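Local coordinates for DegV family protein (Eubacterium eligens, PDB 3FDJ) that is of unknown function but probably binds a fatty acid between its two domains, at residues L6-A11 against I124-L129; G119-I124 against Q151-F156; A219-G224 against Y248-V253; K225-H230 against C254-G259; C229-E234 against Y264-G269. All blocks are in the same frame, centred on the assembly; numbering follows the deposited sequence.

In the fold
Contacts 1, 2 and 4 lie in the core, whereas contacts 3 and 5 are only partly buried. Helix 120-134 serves both contact 1, where it packs on the sheet holding strand 5-9, and contact 2, where it meets strand 153-159 of the second sheet. Contacts 4 and 5 share C229 and H230 on strand 226-230; contact 3 joins the loops leading into the two strands of contact 4. The chemistry shifts with place. Contact 1 is hydrocarbon, contact 2 adds one side-chain amide hydrogen bond, and contact 4 is parallel strand pairing. Contacts 3 and 5 rely on loop polar bonds, with a tyrosine pair in contact 3 and a salt bridge in contact 5.

Contact 1 (L6-A11 against I124-L129); sequences LVADSA and IILEQL
L6 and A8, alternate residues of strand 5-9, both point at helix 120-134 and meet L126 and L129 there. The strand and helix segments run antiparallel, at 177°, with axes 9.9 Å apart: a helix laid along a sheet, as in an alpha/beta domain.

The apolar contacts carry the joint. L126 divides its methyls between the two strand residues, CD1 resting 3.9 Å from A8 CB and CD2 facing L6 CB at 4.2 Å. L6 reaches on toward the next turn of the helix. Its CG stands anti to the carbonyl carbon (chi1 -57°), which helps carry CD2 to 4.0 Å from L129 CB, where the two leucines cross at a slant. F22 and V81, on the neighbouring strands, also touch L126.

Polar atoms play a smaller part. L6 CD1 lies 3.7 Å from L126 O, a methyl against a helix carbonyl. At the strand's end D9 OD1 accepts from A11 N at 2.9 Å through its anti lone pair, an Asx turn where the strand gives way to a 3-10 segment.

With leucines and an alanine doing the touching, helix and strand are held here by the fit and burial of hydrocarbon rather than by directional bonds.

Contact 2 (G119-I124 against Q151-F156); sequences GPQMRI and QKTRLF
Q121 and L155 bring the two backbones together, their CA atoms 6.3 Å apart where the first turn of helix 120-134 passes strand 153-159. The segments run nearly opposite ways, at 158°, with axes 8.7 Å apart. This is helix-on-sheet packing of the alpha/beta kind: the strand belongs to the sheet that also holds strands 271-276 and 226-230, and G119 occupies the N-cap position of the helix.

The side chain of Q121 carries most of the contact. Its CG is anti to the backbone N (chi1 -168°) and the chain beyond is extended, which carries the amide out to the strand, where it crosses T153 and L155 at a slant. Q121 NE2 donates to T153 OG1 over 2.7 Å, at a slight tilt from the amide plane. That hydroxyl is also hydrogen-bonded to M150 O. The other end of the amide, Q121 OE1, lies 3.2 Å from L155 CB and is bonded to the hydroxyl of S117, so both ends of the buried amide are engaged. A leucine in place of Q121 would probably leave T153 OG1 without its amide donor and S117 OG without its acceptor.

Apolar contacts flank this amide. P120 CG faces L155 CD1 at 4.3 Å, both side chains also touching strand 271-276. Farther along the helix, the side chains of I124 and T153 pass one another head to tail, methyl CG2 of I124 lying 4.0 Å from methyl CG2 of T153.

Contact 3 (A219-G224 against Y248-V253); sequences AGYEGG and YGTTDV
Y221 sets the edge of its ring over the face of Y248, an edge-to-face (T-shaped) pair with centroids 4.9 Å apart and planes at 75°. The atom that leads is Y221 CD2, 3.6 Å from Y248 CG and over the ring's centre. At its far end Y221 OH does two jobs: it accepts from T250 OG1 at 2.8 Å and donates to G224 O at 2.6 Å. With its CG anti to the backbone N (chi1 -175°), the ring runs back beside its own loop, which lets the hydroxyl reach that carbonyl. A phenylalanine in place of Y221 could still present its edge to Y248, but would probably leave G224 O without this donor and the T250 hydroxyl without its acceptor.

Next out, the loops themselves touch. T250 CG2 lies 3.4 Å from G224 O. G223 has a positive phi, and a side chain there would run into Y248 O. One water ties the loops further, donating to G223 O and accepting from D252 N over 2.9 Å.

Beyond these, G220 ends helix 205-219 in a Schellman motif, D217 holds Y248 OH, and R227 pairs with the D252 carboxylate. The two loops lead into the paired strands 226-230 and 253-257. A phenol hydroxyl with one defined donor and one defined acceptor probably restrains how the loops are turned as well as how far apart they lie.

Contact 4 (K225-H230 against C254-G259); sequences KLRICH and CVYKAG
C254, V255 and Y256 pair in parallel with R227, I228 and C229, joining the two strands of a beta-alpha-beta unit whose crossover helix is 234-248. Strand 253-257 is the outermost strand on this side of the mixed sheet.

Five backbone bonds zip the pair. C254 uses both its polar atoms: its N donates to L226 O at 3.2 Å, and its O takes I228 N at 2.9 Å. Y256 does likewise, its N giving to I228 O and its O accepting from H230 N at 3.1 Å. At the far end A258 N donates to H230 O at 2.9 Å and 174°. The intervening residues R227 and C229 turn their backbones to strand 271-276, bonding with S274 and I272.

L226 O has a second donor, R227 NH1 at 2.9 Å, which approaches from above the carbonyl plane. The chain of R227 bends at chi2 (-66°), laying the guanidinium over C254 CB, and its NH2 forms salt bridges with E127 and D252.

I228 and V255 face helix 234-248. On the other face, the Y256 ring has a cation-pi partner in R123, while C229 CB sits over a ring face, 4.1 Å from its centroid.

Contact 5 (C229-E234 against Y264-G269); sequences CHVENE and YYAERG
V231 pushes its side chain against the turn that follows helix 260-266, overlapping A266, E267 and R268. Its CB lies 3.2 Å from E267 O, while methyl CG2 touches A266 CB at 3.9 Å and CG1 faces R268 CA. With CG1 anti to the backbone N (chi1 -174°), the two methyls straddle that backbone carbonyl. L48 of helix 44-52 also touches this valine.

Backbone and amide bonds fasten the loops beside it. G269 N donates to V231 O at 2.8 Å. N233 ND2 gives an almost straight bond to G269 O, 2.9 Å and 177°, with the acceptor in the amide plane. The other end of that amide, OD1, bonds to L236 N, so N233 is the N-cap of helix 234-248 and at the same time a tie to the strand 271-276 side. Its own backbone N donates to H230 ND1 at 3.0 Å. G269 has a positive phi at which a side chain would jam against the carbonyl of R268.

Farther out, E232 and R268 form a salt bridge. E232 OE1 takes R268 NE at 2.6 Å, and R268 NH2 adds a weak bond to the same oxygen. The NE bond lies in the guanidinium plane but meets the carboxylate from above its plane. R268 NH1 goes on to D49 and E52, and E232 OE2 to H45, all on helix 44-52.

With three carboxylates around R268, its positive charge is probably well stabilised, and the D49 and E52 salt bridges probably help tie these loops to helix 44-52.

Contact 1 (L6-A11 against I124-L129)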
# COMPACT_ATOMS: atom_id res chain seq x y z
N LEU A 6 -16.50 -2.29 -1.47
CA LEU A 6 -15.06 -2.43 -1.48
C LEU A 6 -14.49 -2.34 -0.04
O LEU A 6 -14.88 -1.48 0.74
CB LEU A 6 -14.42 -1.38 -2.40
CG LEU A 6 -14.90 -1.37 -3.85
CD1 LEU A 6 -14.11 -0.30 -4.69
CD2 LEU A 6 -14.82 -2.75 -4.50
N VAL A 7 -13.60 -3.26 0.31
CA VAL A 7 -12.97 -3.30 1.63
C VAL A 7 -11.47 -3.43 1.43
O VAL A 7 -11.02 -4.13 0.49
CB VAL A 7 -13.52 -4.48 2.47
CG1 VAL A 7 -12.89 -4.53 3.86
CG2 VAL A 7 -15.06 -4.40 2.62
N ALA A 8 -10.68 -2.76 2.27
CA ALA A 8 -9.23 -2.93 2.20
C ALA A 8 -8.63 -2.80 3.57
O ALA A 8 -9.17 -2.11 4.42
CB ALA A 8 -8.61 -1.90 1.26
N ASP A 9 -7.50 -3.46 3.81
CA ASP A 9 -6.77 -3.12 5.00
C ASP A 9 -6.14 -1.71 4.91
O ASP A 9 -5.97 -1.14 3.82
CB ASP A 9 -5.76 -4.18 5.37
CG ASP A 9 -4.63 -4.25 4.42
OD1 ASP A 9 -3.86 -3.24 4.34
OD2 ASP A 9 -4.49 -5.32 3.78
N SER A 10 -5.80 -1.18 6.08
CA SER A 10 -5.35 0.20 6.22
C SER A 10 -3.99 0.48 5.57
O SER A 10 -3.60 1.64 5.46
CB SER A 10 -5.33 0.59 7.70
OG SER A 10 -4.30 -0.10 8.40
N ALA A 11 -3.29 -0.55 5.10
CA ALA A 11 -2.08 -0.35 4.28
C ALA A 11 -2.40 0.36 2.96
O ALA A 11 -1.47 0.80 2.28
CB ALA A 11 -1.36 -1.64 4.02
N ILE A 124 -4.54 1.84 -6.47
CA ILE A 124 -4.80 1.68 -7.90
C ILE A 124 -5.77 0.52 -8.17
O ILE A 124 -6.66 0.62 -9.01
CB ILE A 124 -3.48 1.57 -8.70
CG1 ILE A 124 -2.84 2.95 -8.80
CG2 ILE A 124 -3.72 1.02 -10.11
CD1 ILE A 124 -1.55 3.03 -9.64
N ILE A 125 -5.59 -0.59 -7.48
CA ILE A 125 -6.52 -1.72 -7.60
C ILE A 125 -7.95 -1.29 -7.20
O ILE A 125 -8.90 -1.52 -7.94
CB ILE A 125 -6.03 -2.93 -6.78
CG1 ILE A 125 -4.74 -3.46 -7.39
CG2 ILE A 125 -7.11 -4.03 -6.72
CD1 ILE A 125 -3.96 -4.44 -6.50
N LEU A 126 -8.07 -0.65 -6.05
CA LEU A 126 -9.38 -0.19 -5.56
C LEU A 126 -10.05 0.75 -6.55
O LEU A 126 -11.25 0.63 -6.81
CB LEU A 126 -9.22 0.50 -4.21
CG LEU A 126 -8.96 -0.45 -3.05
CD1 LEU A 126 -8.36 0.32 -1.88
CD2 LEU A 126 -10.25 -1.15 -2.64
N GLU A 127 -9.26 1.67 -7.12
CA GLU A 127 -9.81 2.59 -8.10
C GLU A 127 -10.27 1.90 -9.39
O GLU A 127 -11.21 2.35 -10.04
CB GLU A 127 -8.83 3.71 -8.42
CG GLU A 127 -8.59 4.67 -7.26
CD GLU A 127 -7.65 5.79 -7.64
OE1 GLU A 127 -7.66 6.17 -8.84
OE2 GLU A 127 -6.93 6.31 -6.77
N GLN A 128 -9.58 0.83 -9.78
CA GLN A 128 -9.98 0.10 -10.97
C GLN A 128 -11.26 -0.70 -10.72
O GLN A 128 -12.10 -0.80 -11.61
CB GLN A 128 -8.86 -0.79 -11.49
CG GLN A 128 -9.18 -1.43 -12.82
CD GLN A 128 -9.32 -0.46 -13.97
OE1 GLN A 128 -8.91 0.71 -13.91
NE2 GLN A 128 -9.94 -0.93 -15.05
N LEU A 129 -11.39 -1.25 -9.51
CA LEU A 129 -12.60 -1.95 -9.10
C LEU A 129 -13.76 -0.94 -9.18
O LEU A 129 -14.83 -1.24 -9.76
CB LEU A 129 -12.48 -2.52 -7.71
CG LEU A 129 -11.55 -3.74 -7.56
CD1 LEU A 129 -11.29 -4.02 -6.07
CD2 LEU A 129 -12.14 -4.94 -8.34

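Contact 2 (G119-I124 against Q151-F156)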
# COMPACT_ATOMS: atom_id res chain seq x y z
N GLY A 119 0.05 -0.06 -0.19
CA GLY A 119 -0.09 1.37 -0.39
C GLY A 119 -0.67 1.75 -1.73
O GLY A 119 -1.79 1.35 -2.05
N PRO A 120 0.09 2.54 -2.51
CA PRO A 120 -0.52 3.08 -3.72
C PRO A 120 -0.91 2.04 -4.75
O PRO A 120 -1.79 2.32 -5.57
CB PRO A 120 0.55 4.04 -4.27
CG PRO A 120 1.81 3.59 -3.66
CD PRO A 120 1.41 3.11 -2.28
N GLN A 121 -0.29 0.87 -4.74
CA GLN A 121 -0.73 -0.20 -5.65
C GLN A 121 -2.10 -0.75 -5.24
O GLN A 121 -2.95 -1.01 -6.11
CB GLN A 121 0.35 -1.29 -5.76
CG GLN A 121 0.13 -2.32 -6.91
CD GLN A 121 1.42 -2.96 -7.45
OE1 GLN A 121 2.46 -2.94 -6.80
NE2 GLN A 121 1.32 -3.61 -8.61
N MSE A 122 -2.32 -0.89 -3.94
CA MSE A 122 -3.66 -1.24 -3.40
C MSE A 122 -4.66 -0.16 -3.79
O MSE A 122 -5.76 -0.48 -4.24
CB MSE A 122 -3.64 -1.41 -1.87
CG MSE A 122 -2.77 -2.56 -1.40
SE MSE A 122 -2.68 -2.63 0.51
CE MSE A 122 -4.59 -3.06 0.88
N ARG A 123 -4.26 1.11 -3.68
CA ARG A 123 -5.14 2.20 -4.13
C ARG A 123 -5.52 2.09 -5.60
O ARG A 123 -6.70 2.24 -5.94
CB ARG A 123 -4.55 3.59 -3.82
CG ARG A 123 -5.49 4.67 -4.19
CD ARG A 123 -5.01 6.02 -3.75
NE ARG A 123 -5.99 7.01 -4.17
CZ ARG A 123 -6.15 8.20 -3.61
NH1 ARG A 123 -5.38 8.62 -2.59
NH2 ARG A 123 -7.11 8.99 -4.07
N ILE A 124 -4.54 1.84 -6.47
CA ILE A 124 -4.80 1.68 -7.90
C ILE A 124 -5.77 0.52 -8.17
O ILE A 124 -6.66 0.62 -9.01
CB ILE A 124 -3.48 1.57 -8.70
CG1 ILE A 124 -2.84 2.95 -8.80
CG2 ILE A 124 -3.72 1.02 -10.11
CD1 ILE A 124 -1.55 3.03 -9.64
N GLN A 151 -1.50 -7.13 -13.51
CA GLN A 151 -0.25 -7.47 -14.19
C GLN A 151 0.38 -6.26 -14.84
O GLN A 151 1.60 -6.27 -15.08
CB GLN A 151 -0.51 -8.59 -15.21
CG GLN A 151 -0.86 -9.89 -14.54
CD GLN A 151 -0.99 -11.07 -15.49
OE1 GLN A 151 -1.20 -10.91 -16.70
NE2 GLN A 151 -0.92 -12.25 -14.93
N LYS A 152 -0.43 -5.24 -15.16
CA LYS A 152 0.02 -4.00 -15.79
C LYS A 152 0.11 -2.86 -14.77
O LYS A 152 -0.23 -1.70 -15.07
CB LYS A 152 -0.93 -3.60 -16.94
CG LYS A 152 -1.07 -4.65 -18.01
CD LYS A 152 -2.01 -4.19 -19.13
CE LYS A 152 -1.94 -5.12 -20.32
NZ LYS A 152 -0.55 -5.18 -20.92
N THR A 153 0.56 -3.20 -13.56
CA THR A 153 0.82 -2.20 -12.52
C THR A 153 2.15 -2.53 -11.83
O THR A 153 2.55 -3.69 -11.79
CB THR A 153 -0.32 -2.11 -11.45
OG1 THR A 153 -0.39 -3.33 -10.71
CG2 THR A 153 -1.69 -1.81 -12.09
N ARG A 154 2.84 -1.50 -11.31
CA ARG A 154 4.11 -1.66 -10.64
C ARG A 154 4.17 -0.75 -9.43
O ARG A 154 3.43 0.23 -9.35
CB ARG A 154 5.26 -1.29 -11.55
CG ARG A 154 5.45 -2.24 -12.74
CD ARG A 154 5.91 -3.66 -12.33
NE ARG A 154 7.16 -3.64 -11.57
CZ ARG A 154 8.39 -3.59 -12.06
NH1 ARG A 154 8.61 -3.58 -13.37
NH2 ARG A 154 9.43 -3.58 -11.22
N LEU A 155 5.09 -1.06 -8.53
CA LEU A 155 5.36 -0.23 -7.38
C LEU A 155 6.85 -0.01 -7.22
O LEU A 155 7.64 -0.95 -7.34
CB LEU A 155 4.81 -0.87 -6.10
CG LEU A 155 5.09 -0.10 -4.80
CD1 LEU A 155 3.88 -0.21 -3.86
CD2 LEU A 155 6.35 -0.57 -4.12
N PHE A 156 7.22 1.22 -6.91
CA PHE A 156 8.59 1.55 -6.54
C PHE A 156 8.57 2.36 -5.26
O PHE A 156 7.59 3.07 -4.96
CB PHE A 156 9.27 2.35 -7.65
CG PHE A 156 9.39 1.61 -8.95
CD1 PHE A 156 10.39 0.65 -9.13
CD2 PHE A 156 8.47 1.83 -9.97
CE1 PHE A 156 10.47 -0.07 -10.32
CE2 PHE A 156 8.57 1.12 -11.16
CZ PHE A 156 9.56 0.17 -11.33

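Contact 3 (A219-G224 against Y248-V253)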
# COMPACT_ATOMS: atom_id res chain seq x y z
N ALA A 219 9.98 -0.34 -17.10
CA ALA A 219 8.75 -0.99 -16.66
C ALA A 219 7.61 -0.88 -17.68
O ALA A 219 6.59 -1.56 -17.55
CB ALA A 219 8.30 -0.41 -15.31
N GLY A 220 7.76 -0.03 -18.69
CA GLY A 220 6.70 0.16 -19.69
C GLY A 220 5.70 1.23 -19.30
O GLY A 220 4.57 1.25 -19.82
N TYR A 221 6.11 2.16 -18.44
CA TYR A 221 5.26 3.30 -18.09
C TYR A 221 5.12 4.22 -19.29
O TYR A 221 6.11 4.56 -19.94
CB TYR A 221 5.82 4.08 -16.89
CG TYR A 221 4.87 5.17 -16.47
CD1 TYR A 221 3.61 4.86 -15.97
CD2 TYR A 221 5.22 6.52 -16.59
CE1 TYR A 221 2.73 5.85 -15.59
CE2 TYR A 221 4.35 7.51 -16.21
CZ TYR A 221 3.10 7.18 -15.70
OH TYR A 221 2.21 8.15 -15.34
N GLU A 222 3.88 4.58 -19.60
CA GLU A 222 3.57 5.44 -20.74
C GLU A 222 2.57 6.56 -20.41
O GLU A 222 1.73 6.94 -21.24
CB GLU A 222 3.03 4.56 -21.89
CG GLU A 222 4.12 3.72 -22.53
CD GLU A 222 3.67 2.97 -23.78
OE1 GLU A 222 2.44 2.93 -24.04
OE2 GLU A 222 4.57 2.42 -24.48
N GLY A 223 2.63 7.08 -19.19
CA GLY A 223 1.81 8.23 -18.82
C GLY A 223 0.45 7.94 -18.22
O GLY A 223 -0.37 8.83 -18.12
N GLY A 224 0.20 6.69 -17.82
CA GLY A 224 -1.07 6.32 -17.18
C GLY A 224 -1.15 6.71 -15.71
O GLY A 224 -0.34 7.46 -15.19
N TYR A 248 6.43 12.14 -19.19
CA TYR A 248 5.47 11.21 -19.78
C TYR A 248 4.11 11.81 -20.16
O TYR A 248 3.31 11.14 -20.78
CB TYR A 248 5.25 10.04 -18.83
CG TYR A 248 6.51 9.29 -18.47
CD1 TYR A 248 7.02 8.29 -19.29
CD2 TYR A 248 7.18 9.56 -17.30
CE1 TYR A 248 8.20 7.61 -18.96
CE2 TYR A 248 8.35 8.88 -16.95
CZ TYR A 248 8.84 7.91 -17.78
OH TYR A 248 9.99 7.24 -17.42
N GLY A 249 3.85 13.05 -19.77
CA GLY A 249 2.58 13.70 -20.11
C GLY A 249 1.42 13.25 -19.25
O GLY A 249 0.27 13.47 -19.60
N THR A 250 1.72 12.62 -18.12
CA THR A 250 0.70 12.11 -17.21
C THR A 250 -0.24 13.23 -16.76
O THR A 250 0.21 14.31 -16.42
CB THR A 250 1.37 11.54 -15.97
OG1 THR A 250 2.44 10.69 -16.39
CG2 THR A 250 0.36 10.78 -15.09
N THR A 251 -1.54 12.95 -16.76
CA THR A 251 -2.54 13.86 -16.20
C THR A 251 -3.24 13.27 -14.98
O THR A 251 -3.80 14.02 -14.18
CB THR A 251 -3.59 14.26 -17.24
OG1 THR A 251 -4.21 13.09 -17.76
CG2 THR A 251 -2.96 15.08 -18.38
N ASP A 252 -3.23 11.95 -14.83
CA ASP A 252 -3.94 11.32 -13.71
C ASP A 252 -2.96 10.96 -12.58
O ASP A 252 -2.48 9.83 -12.49
CB ASP A 252 -4.71 10.08 -14.18
CG ASP A 252 -5.65 9.54 -13.11
OD1 ASP A 252 -5.66 10.05 -11.97
OD2 ASP A 252 -6.40 8.61 -13.44
N VAL A 253 -2.68 11.95 -11.74
CA VAL A 253 -1.70 11.86 -10.67
C VAL A 253 -2.35 12.29 -9.38
O VAL A 253 -3.14 13.23 -9.35
CB VAL A 253 -0.48 12.76 -10.91
CG1 VAL A 253 0.61 12.53 -9.82
CG2 VAL A 253 0.11 12.48 -12.26
O HOH W 1 -2.55 10.09 -16.90

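Contact 4 (K225-H230 against C254-G259)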
# COMPACT_ATOMS: atom_id res chain seq x y z
N LYS A 225 -2.15 6.16 -15.03
CA LYS A 225 -2.43 6.54 -13.67
C LYS A 225 -1.20 6.35 -12.77
O LYS A 225 -0.48 5.37 -12.88
CB LYS A 225 -3.62 5.70 -13.19
CG LYS A 225 -4.05 6.02 -11.79
CD LYS A 225 -5.20 5.13 -11.34
CE LYS A 225 -6.44 5.40 -12.11
NZ LYS A 225 -7.63 4.87 -11.39
N LEU A 226 -0.97 7.34 -11.91
CA LEU A 226 0.18 7.41 -11.02
C LEU A 226 -0.30 7.84 -9.64
O LEU A 226 -1.03 8.83 -9.50
CB LEU A 226 1.16 8.49 -11.52
CG LEU A 226 2.32 8.90 -10.60
CD1 LEU A 226 3.26 7.74 -10.45
CD2 LEU A 226 3.03 10.15 -11.17
N ARG A 227 0.11 7.09 -8.61
CA ARG A 227 -0.29 7.39 -7.23
C ARG A 227 0.97 7.37 -6.38
O ARG A 227 1.76 6.44 -6.46
CB ARG A 227 -1.32 6.34 -6.73
CG ARG A 227 -2.66 6.37 -7.48
CD ARG A 227 -3.40 7.66 -7.25
NE ARG A 227 -4.68 7.73 -7.97
CZ ARG A 227 -4.89 8.30 -9.15
NH1 ARG A 227 -3.93 8.95 -9.80
NH2 ARG A 227 -6.12 8.28 -9.65
N ILE A 228 1.18 8.43 -5.62
CA ILE A 228 2.38 8.56 -4.79
C ILE A 228 1.96 8.90 -3.36
O ILE A 228 1.27 9.92 -3.13
CB ILE A 228 3.30 9.70 -5.30
CG1 ILE A 228 3.59 9.58 -6.80
CG2 ILE A 228 4.59 9.76 -4.44
CD1 ILE A 228 4.37 10.79 -7.43
N CYS A 229 2.36 8.07 -2.39
CA CYS A 229 2.20 8.41 -0.99
C CYS A 229 3.57 8.70 -0.37
O CYS A 229 4.62 8.27 -0.88
CB CYS A 229 1.41 7.36 -0.19
SG CYS A 229 2.35 5.99 0.22
N HIS A 230 3.56 9.51 0.68
CA HIS A 230 4.75 9.94 1.36
C HIS A 230 4.54 9.97 2.86
O HIS A 230 3.41 10.13 3.35
CB HIS A 230 5.18 11.33 0.87
CG HIS A 230 4.23 12.41 1.23
ND1 HIS A 230 4.29 13.07 2.45
CD2 HIS A 230 3.15 12.91 0.58
CE1 HIS A 230 3.30 13.94 2.50
NE2 HIS A 230 2.60 13.87 1.39
N CYS A 254 -2.04 11.58 -8.31
CA CYS A 254 -2.44 11.99 -6.98
C CYS A 254 -1.25 11.76 -6.02
O CYS A 254 -0.68 10.67 -5.99
CB CYS A 254 -3.67 11.22 -6.51
SG CYS A 254 -4.32 11.82 -4.95
N VAL A 255 -0.92 12.80 -5.26
CA VAL A 255 0.09 12.74 -4.19
C VAL A 255 -0.65 12.89 -2.87
O VAL A 255 -1.45 13.83 -2.69
CB VAL A 255 1.08 13.91 -4.31
CG1 VAL A 255 1.96 14.05 -3.02
CG2 VAL A 255 1.94 13.75 -5.56
N TYR A 256 -0.38 12.00 -1.92
CA TYR A 256 -1.12 12.02 -0.67
C TYR A 256 -0.33 11.39 0.47
O TYR A 256 0.71 10.78 0.25
CB TYR A 256 -2.46 11.29 -0.84
CG TYR A 256 -2.31 9.88 -1.32
CD1 TYR A 256 -2.08 9.61 -2.67
CD2 TYR A 256 -2.39 8.80 -0.44
CE1 TYR A 256 -1.90 8.32 -3.12
CE2 TYR A 256 -2.24 7.50 -0.90
CZ TYR A 256 -1.98 7.28 -2.24
OH TYR A 256 -1.83 6.03 -2.71
N LYS A 257 -0.81 11.58 1.69
CA LYS A 257 -0.10 11.10 2.87
C LYS A 257 -0.31 9.59 3.09
O LYS A 257 -1.42 9.06 2.97
CB LYS A 257 -0.56 11.83 4.12
CG LYS A 257 -0.33 13.33 4.10
CD LYS A 257 -0.78 13.94 5.42
CE LYS A 257 -0.53 15.43 5.43
NZ LYS A 257 -1.36 16.07 4.38
N ALA A 258 0.76 8.94 3.49
CA ALA A 258 0.70 7.56 3.97
C ALA A 258 -0.12 7.45 5.25
O ALA A 258 -0.22 8.41 6.02
CB ALA A 258 2.11 7.01 4.17
N GLY A 259 -0.74 6.29 5.45
CA GLY A 259 -1.43 5.97 6.69
C GLY A 259 -0.43 5.43 7.69
O GLY A 259 0.77 5.47 7.45

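Contact 5 (C229-E234 against Y264-G269)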
# COMPACT_ATOMS: atom_id res chain seq x y z
N CYS A 229 2.36 8.07 -2.39
CA CYS A 229 2.20 8.41 -0.99
C CYS A 229 3.57 8.70 -0.37
O CYS A 229 4.62 8.27 -0.88
CB CYS A 229 1.41 7.36 -0.19
SG CYS A 229 2.35 5.99 0.22
N HIS A 230 3.56 9.51 0.68
CA HIS A 230 4.75 9.94 1.36
C HIS A 230 4.54 9.97 2.86
O HIS A 230 3.41 10.13 3.35
CB HIS A 230 5.18 11.33 0.87
CG HIS A 230 4.23 12.41 1.23
ND1 HIS A 230 4.29 13.07 2.45
CD2 HIS A 230 3.15 12.91 0.58
CE1 HIS A 230 3.30 13.94 2.50
NE2 HIS A 230 2.60 13.87 1.39
N VAL A 231 5.64 9.81 3.57
CA VAL A 231 5.67 9.88 5.02
C VAL A 231 6.43 11.15 5.37
O VAL A 231 7.67 11.16 5.44
CB VAL A 231 6.42 8.70 5.64
CG1 VAL A 231 6.29 8.76 7.17
CG2 VAL A 231 5.90 7.37 5.06
N GLU A 232 5.67 12.22 5.57
CA GLU A 232 6.22 13.55 5.89
C GLU A 232 7.29 13.95 4.89
O GLU A 232 8.34 14.46 5.25
CB GLU A 232 6.72 13.58 7.35
CG GLU A 232 5.59 13.20 8.31
CD GLU A 232 5.85 13.57 9.76
OE1 GLU A 232 7.03 13.75 10.16
OE2 GLU A 232 4.86 13.68 10.51
N ASN A 233 7.02 13.70 3.61
CA ASN A 233 7.88 14.16 2.56
C ASN A 233 7.09 14.58 1.34
O ASN A 233 7.29 14.08 0.24
CB ASN A 233 8.91 13.10 2.21
CG ASN A 233 10.13 13.69 1.56
OD1 ASN A 233 10.15 14.89 1.25
ND2 ASN A 233 11.18 12.88 1.39
N GLU A 234 6.19 15.55 1.55
CA GLU A 234 5.41 16.08 0.44
C GLU A 234 6.31 16.73 -0.61
O GLU A 234 6.01 16.66 -1.81
CB GLU A 234 4.39 17.07 0.99
CG GLU A 234 3.33 17.49 0.02
CD GLU A 234 2.32 18.39 0.68
OE1 GLU A 234 1.94 18.12 1.85
OE2 GLU A 234 1.92 19.38 0.04
N TYR A 264 4.83 3.51 9.39
CA TYR A 264 5.70 2.71 10.25
C TYR A 264 6.82 2.02 9.44
O TYR A 264 7.98 2.09 9.82
CB TYR A 264 4.88 1.68 11.05
CG TYR A 264 5.72 0.73 11.86
CD1 TYR A 264 6.27 1.14 13.07
CD2 TYR A 264 6.00 -0.55 11.41
CE1 TYR A 264 7.08 0.31 13.80
CE2 TYR A 264 6.82 -1.42 12.17
CZ TYR A 264 7.35 -0.98 13.36
OH TYR A 264 8.16 -1.77 14.13
N TYR A 265 6.45 1.37 8.34
CA TYR A 265 7.40 0.56 7.58
C TYR A 265 8.22 1.34 6.55
O TYR A 265 9.38 0.99 6.30
CB TYR A 265 6.69 -0.63 6.92
CG TYR A 265 6.46 -1.78 7.87
CD1 TYR A 265 7.54 -2.44 8.47
CD2 TYR A 265 5.16 -2.22 8.20
CE1 TYR A 265 7.34 -3.50 9.36
CE2 TYR A 265 4.96 -3.28 9.07
CZ TYR A 265 6.05 -3.92 9.63
OH TYR A 265 5.87 -4.95 10.53
N ALA A 266 7.64 2.38 5.96
CA ALA A 266 8.40 3.24 5.03
C ALA A 266 9.28 4.26 5.75
O ALA A 266 10.31 4.69 5.21
CB ALA A 266 7.48 3.93 4.03
N GLU A 267 8.86 4.64 6.95
CA GLU A 267 9.56 5.56 7.85
C GLU A 267 9.60 7.01 7.37
O GLU A 267 9.28 7.31 6.23
CB GLU A 267 10.95 5.04 8.25
CG GLU A 267 10.82 3.73 9.01
CD GLU A 267 12.07 3.33 9.77
OE1 GLU A 267 12.64 4.19 10.49
OE2 GLU A 267 12.43 2.13 9.69
N ARG A 268 9.94 7.90 8.28
CA ARG A 268 9.99 9.31 7.97
C ARG A 268 10.87 9.53 6.75
O ARG A 268 11.98 8.99 6.66
CB ARG A 268 10.54 10.10 9.16
CG ARG A 268 9.96 11.45 9.29
CD ARG A 268 10.16 11.95 10.73
NE ARG A 268 8.89 12.38 11.32
CZ ARG A 268 8.64 12.44 12.62
NH1 ARG A 268 9.55 12.07 13.52
NH2 ARG A 268 7.45 12.87 13.03
N GLY A 269 10.35 10.32 5.81
CA GLY A 269 11.05 10.66 4.59
C GLY A 269 10.68 9.77 3.42
O GLY A 269 10.98 10.08 2.27